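Local coordinates for protein alpha-fucosidase (PDB 2EAB) that probably cleaves alpha-1,2-linked L-fucose from glycans, as the catalytic portion of a larger bifidobacterial glycoside hydrolase of family 95, at residues A[90-94]-A[490-494]; A[86-90]-A[130-134]. All blocks are in the same frame, centred on the assembly; numbering follows the deposited sequence.

Contact 1: residues A[90-94]-A[490-494]; sequences YNGGN and YGWTA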
loop_
_atom_site.group_PDB
_atom_site.type_symbol
_atom_site.label_atom_id
_atom_site.label_comp_id
_atom_site.label_asym_id
_atom_site.label_seq_id
_atom_site.Cartn_x
_atom_site.Cartn_y
_atom_site.Cartn_z
ATOM N N TYR A 90 -16.569 -19.866 13.838
ATOM C CA TYR A 90 -15.583 -19.132 13.046
ATOM C C TYR A 90 -14.263 -19.887 12.942
ATOM O O TYR A 90 -13.664 -20.239 13.962
ATOM C CB TYR A 90 -15.333 -17.740 13.625
ATOM C CG TYR A 90 -14.380 -16.941 12.772
ATOM C CD1 TYR A 90 -14.830 -16.302 11.623
ATOM C CD2 TYR A 90 -13.022 -16.850 13.089
ATOM C CE1 TYR A 90 -13.958 -15.583 10.805
ATOM C CE2 TYR A 90 -12.134 -16.124 12.279
ATOM C CZ TYR A 90 -12.616 -15.492 11.138
ATOM O OH TYR A 90 -11.783 -14.764 10.320
ATOM N N ASN A 91 -13.824 -20.100 11.702
ATOM C CA ASN A 91 -12.595 -20.825 11.404
ATOM C C ASN A 91 -11.907 -20.223 10.177
ATOM O O ASN A 91 -11.425 -20.943 9.301
ATOM C CB ASN A 91 -12.905 -22.316 11.200
ATOM C CG ASN A 91 -11.655 -23.184 11.117
ATOM O OD1 ASN A 91 -10.636 -22.909 11.757
ATOM N ND2 ASN A 91 -11.739 -24.255 10.332
ATOM N N GLY A 92 -11.886 -18.891 10.120
ATOM C CA GLY A 92 -11.180 -18.170 9.060
ATOM C C GLY A 92 -11.727 -18.376 7.662
ATOM O O GLY A 92 -11.037 -18.074 6.684
ATOM N N GLY A 93 -12.955 -18.887 7.573
ATOM C CA GLY A 93 -13.591 -19.166 6.293
ATOM C C GLY A 93 -13.284 -20.531 5.704
ATOM O O GLY A 93 -13.815 -20.886 4.646
ATOM N N ASN A 94 -12.424 -21.307 6.357
ATOM C CA ASN A 94 -11.988 -22.571 5.776
ATOM C C ASN A 94 -13.105 -23.589 5.656
ATOM O O ASN A 94 -13.881 -23.777 6.586
ATOM C CB ASN A 94 -10.830 -23.145 6.574
ATOM C CG ASN A 94 -9.622 -22.246 6.533
ATOM O OD1 ASN A 94 -9.042 -22.015 5.471
ATOM N ND2 ASN A 94 -9.246 -21.712 7.685
ATOM N N TYR A 490 -8.915 -10.545 10.960
ATOM C CA TYR A 490 -9.179 -11.735 11.776
ATOM C C TYR A 490 -8.748 -13.065 11.157
ATOM O O TYR A 490 -9.379 -14.108 11.390
ATOM C CB TYR A 490 -10.665 -11.798 12.141
ATOM C CG TYR A 490 -11.184 -10.588 12.875
ATOM C CD1 TYR A 490 -10.740 -10.292 14.159
ATOM C CD2 TYR A 490 -12.139 -9.753 12.299
ATOM C CE1 TYR A 490 -11.221 -9.195 14.847
ATOM C CE2 TYR A 490 -12.623 -8.640 12.976
ATOM C CZ TYR A 490 -12.162 -8.372 14.256
ATOM O OH TYR A 490 -12.626 -7.280 14.957
ATOM N N GLY A 491 -7.665 -13.059 10.386
ATOM C CA GLY A 491 -7.150 -14.318 9.855
ATOM C C GLY A 491 -8.102 -15.035 8.908
ATOM O O GLY A 491 -8.217 -16.265 8.947
ATOM N N TRP A 492 -8.771 -14.255 8.055
ATOM C CA TRP A 492 -9.632 -14.761 6.982
ATOM C C TRP A 492 -8.735 -15.173 5.810
ATOM O O TRP A 492 -8.652 -14.493 4.776
ATOM C CB TRP A 492 -10.603 -13.663 6.573
ATOM C CG TRP A 492 -11.707 -14.040 5.634
ATOM C CD1 TRP A 492 -11.794 -13.733 4.306
ATOM C CD2 TRP A 492 -12.915 -14.732 5.965
ATOM N NE1 TRP A 492 -12.977 -14.211 3.781
ATOM C CE2 TRP A 492 -13.684 -14.821 4.782
ATOM C CE3 TRP A 492 -13.418 -15.296 7.144
ATOM C CZ2 TRP A 492 -14.930 -15.439 4.750
ATOM C CZ3 TRP A 492 -14.662 -15.906 7.110
ATOM C CH2 TRP A 492 -15.399 -15.979 5.920
ATOM N N THR A 493 -8.058 -16.302 5.996
ATOM C CA THR A 493 -7.033 -16.763 5.069
ATOM C C THR A 493 -7.565 -17.810 4.102
ATOM O O THR A 493 -6.863 -18.205 3.170
ATOM C CB THR A 493 -5.791 -17.308 5.809
ATOM O OG1 THR A 493 -6.185 -18.332 6.729
ATOM C CG2 THR A 493 -5.126 -16.196 6.597
ATOM N N ALA A 494 -8.808 -18.243 4.304
ATOM C CA ALA A 494 -9.447 -19.138 3.347
ATOM C C ALA A 494 -9.561 -18.481 1.978
ATOM O O ALA A 494 -9.597 -17.255 1.873
ATOM C CB ALA A 494 -10.822 -19.524 3.829
HETATM O O HOH W 1 -7.597 -19.584 8.720
#
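Tyr90 reaches the backbone of Tyr490 through its phenol: OH donates to Tyr490 O over 2.7 Å, coming from above the carbonyl plane while the oxygen lies at the edge of the tyrosine ring. With CG anti to the backbone N (chi1 -177°), the ring extends past Gly92, whose N lies over one face, and CE1 packs 3.7 Å from Trp492 CE3. A phenylalanine here would probably leave Tyr490 O without its mate from this loop.

The tight part is a type I' beta turn, Asn91 to Asn94, that packs the family 65 N-terminal region against the family 95 catalytic region. Its two central residues are glycines with positive phi. A side chain on Gly92 would strike Gly491 O, and one on Gly93 would crowd the indole, where Gly93 CA makes a CH-pi contact 3.9 Å from the six-membered ring centroid of Trp492. Ala494 is small enough to place CB 3.2 Å from Gly92 O, which also accepts from Ala494 N.

Toward the partly exposed Asn94 the contact loosens to a water, 2.9 Å from Asn94 ND2, that also meets Thr493 OG1 and, weakly, Gly491 O; Asn94 OD1 and Thr493 OG1 both bond to Thr458 OG1.

Contact 2: residues A[86-90]-A[130-134]; sequences SSTSY and AAEQG
Ser86, Ser87 and Tyr90 meet Glu132 in a mainly polar surface contact, in which the loop following strand 69-76 lies against the short helix 130-133 within the N-terminal region. Glu132 carries most of it. Its chain leaves the helix with CG beside the backbone N and runs extended beyond CG (chi2 -171°), long enough to bring the carboxylate into the loop. There Ser87 OG donates to Glu132 OE2 at 2.6 Å, and OE2 accepts through its anti lone pair, the one facing away from the other carboxylate oxygen. A water donates to the same OE2 at 2.6 Å and lies 2.7 Å from Ser89 OG, so two bonds grip this oxygen on the solvent side of the protein.

The aliphatic part of Glu132 is used as well. Glu132 CB lies in the plane of the Tyr90 ring, at its edge, 3.7 Å from Tyr90 CD1, and the ring and carboxylate planes stand 76° apart. Ser86 comes close to the helix backbone, with Ser86 OG 3.2 Å from Glu132 CA and Ser86 CB 3.3 Å from Ala131 O. A serine suits this close approach because it is small, and its hydroxyl is hydrogen-bonded to Gly83 O. Ala131 O in turn accepts from Asn237 ND2, and Glu132 and Gly83 are joined through their backbones.

In the loop, Ser87 OG also accepts from Ser89 N over 3.1 Å, with an N-H...O angle of 159°. One hydroxyl thus accepts within the loop and donates to the helix glutamate: an ST turn whose serine is shared with a carboxylate.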
loop_
_atom_site.group_PDB
_atom_site.type_symbol
_atom_site.label_atom_id
_atom_site.label_comp_id
_atom_site.label_asym_id
_atom_site.label_seq_id
_atom_site.Cartn_x
_atom_site.Cartn_y
_atom_site.Cartn_z
ATOM N N SER A 86 -18.488 -13.808 15.632
ATOM C CA SER A 86 -19.472 -13.497 14.590
ATOM C C SER A 86 -20.348 -14.699 14.226
ATOM O O SER A 86 -21.355 -14.550 13.523
ATOM C CB SER A 86 -18.782 -12.967 13.332
ATOM O OG SER A 86 -17.981 -13.978 12.742
ATOM N N SER A 87 -19.929 -15.879 14.678
ATOM C CA SER A 87 -20.690 -17.121 14.579
ATOM C C SER A 87 -20.183 -18.016 15.694
ATOM O O SER A 87 -19.224 -17.666 16.382
ATOM C CB SER A 87 -20.443 -17.813 13.244
ATOM O OG SER A 87 -19.167 -18.433 13.249
ATOM N N THR A 88 -20.804 -19.179 15.861
ATOM C CA THR A 88 -20.354 -20.137 16.869
ATOM C C THR A 88 -19.242 -21.052 16.348
ATOM O O THR A 88 -18.735 -21.898 17.087
ATOM C CB THR A 88 -21.530 -20.994 17.397
ATOM O OG1 THR A 88 -22.145 -21.683 16.306
ATOM C CG2 THR A 88 -22.566 -20.118 18.097
ATOM N N SER A 89 -18.850 -20.874 15.085
ATOM C CA SER A 89 -17.929 -21.806 14.445
ATOM C C SER A 89 -16.846 -21.145 13.592
ATOM O O SER A 89 -16.258 -21.795 12.731
ATOM C CB SER A 89 -18.714 -22.837 13.622
ATOM O OG SER A 89 -19.513 -22.200 12.643
ATOM N N TYR A 90 -16.569 -19.866 13.838
ATOM C CA TYR A 90 -15.583 -19.132 13.046
ATOM C C TYR A 90 -14.263 -19.887 12.942
ATOM O O TYR A 90 -13.664 -20.239 13.962
ATOM C CB TYR A 90 -15.333 -17.740 13.625
ATOM C CG TYR A 90 -14.380 -16.941 12.772
ATOM C CD1 TYR A 90 -14.830 -16.302 11.623
ATOM C CD2 TYR A 90 -13.022 -16.850 13.089
ATOM C CE1 TYR A 90 -13.958 -15.583 10.805
ATOM C CE2 TYR A 90 -12.134 -16.124 12.279
ATOM C CZ TYR A 90 -12.616 -15.492 11.138
ATOM O OH TYR A 90 -11.783 -14.764 10.320
ATOM N N ALA A 130 -20.720 -14.068 5.032
ATOM C CA ALA A 130 -20.324 -12.661 4.974
ATOM C C ALA A 130 -20.238 -11.991 6.348
ATOM O O ALA A 130 -19.509 -11.010 6.505
ATOM C CB ALA A 130 -21.251 -11.882 4.056
ATOM N N ALA A 131 -20.988 -12.508 7.323
ATOM C CA ALA A 131 -20.922 -12.017 8.701
ATOM C C ALA A 131 -19.627 -12.435 9.387
ATOM O O ALA A 131 -19.122 -11.720 10.250
ATOM C CB ALA A 131 -22.121 -12.499 9.497
ATOM N N GLU A 132 -19.110 -13.606 9.023
ATOM C CA GLU A 132 -17.806 -14.057 9.521
ATOM C C GLU A 132 -16.669 -13.292 8.866
ATOM O O GLU A 132 -15.675 -12.961 9.513
ATOM C CB GLU A 132 -17.600 -15.543 9.255
ATOM C CG GLU A 132 -18.374 -16.487 10.152
ATOM C CD GLU A 132 -17.953 -17.927 9.954
ATOM O OE1 GLU A 132 -17.337 -18.240 8.912
ATOM O OE2 GLU A 132 -18.229 -18.750 10.852
ATOM N N GLN A 133 -16.797 -13.032 7.570
ATOM C CA GLN A 133 -15.767 -12.286 6.871
ATOM C C GLN A 133 -15.671 -10.881 7.454
ATOM O O GLN A 133 -14.587 -10.419 7.808
ATOM C CB GLN A 133 -16.074 -12.216 5.384
ATOM C CG GLN A 133 -14.960 -11.545 4.597
ATOM C CD GLN A 133 -15.093 -11.705 3.097
ATOM O OE1 GLN A 133 -15.986 -12.402 2.594
ATOM N NE2 GLN A 133 -14.185 -11.066 2.369
ATOM N N GLY A 134 -16.815 -10.212 7.561
ATOM C CA GLY A 134 -16.856 -8.855 8.068
ATOM C C GLY A 134 -16.209 -7.868 7.122
ATOM O O GLY A 134 -15.994 -8.158 5.947
HETATM O O HOH W 2 -18.896 -21.158 10.209
HETATM O O HOH W 3 -12.667 -11.949 9.216
#

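Overall arrangement
The two contacts have centres 9 Å apart and share Tyr90, the last residue of 86-90 and the first of 90-94. Along the chain, these loop segments come first, then helix 130-133, while the loop segment 490-494 follows much later. Contact 2 is therefore local, within the N-terminal region, whereas contact 1 spans 396 residues to the catalytic region. They also touch directly: Trp492 CZ3 lies 3.7 Å from Glu132 CB, so loop, helix and catalytic-region segment pack together. Contact 1 is buried and contact 2 lies nearer the surface. The side chain of Tyr490 is about 14 Å from the bound calcium ion, so this interface lies some way from the metal site, none of whose ligands it supplies.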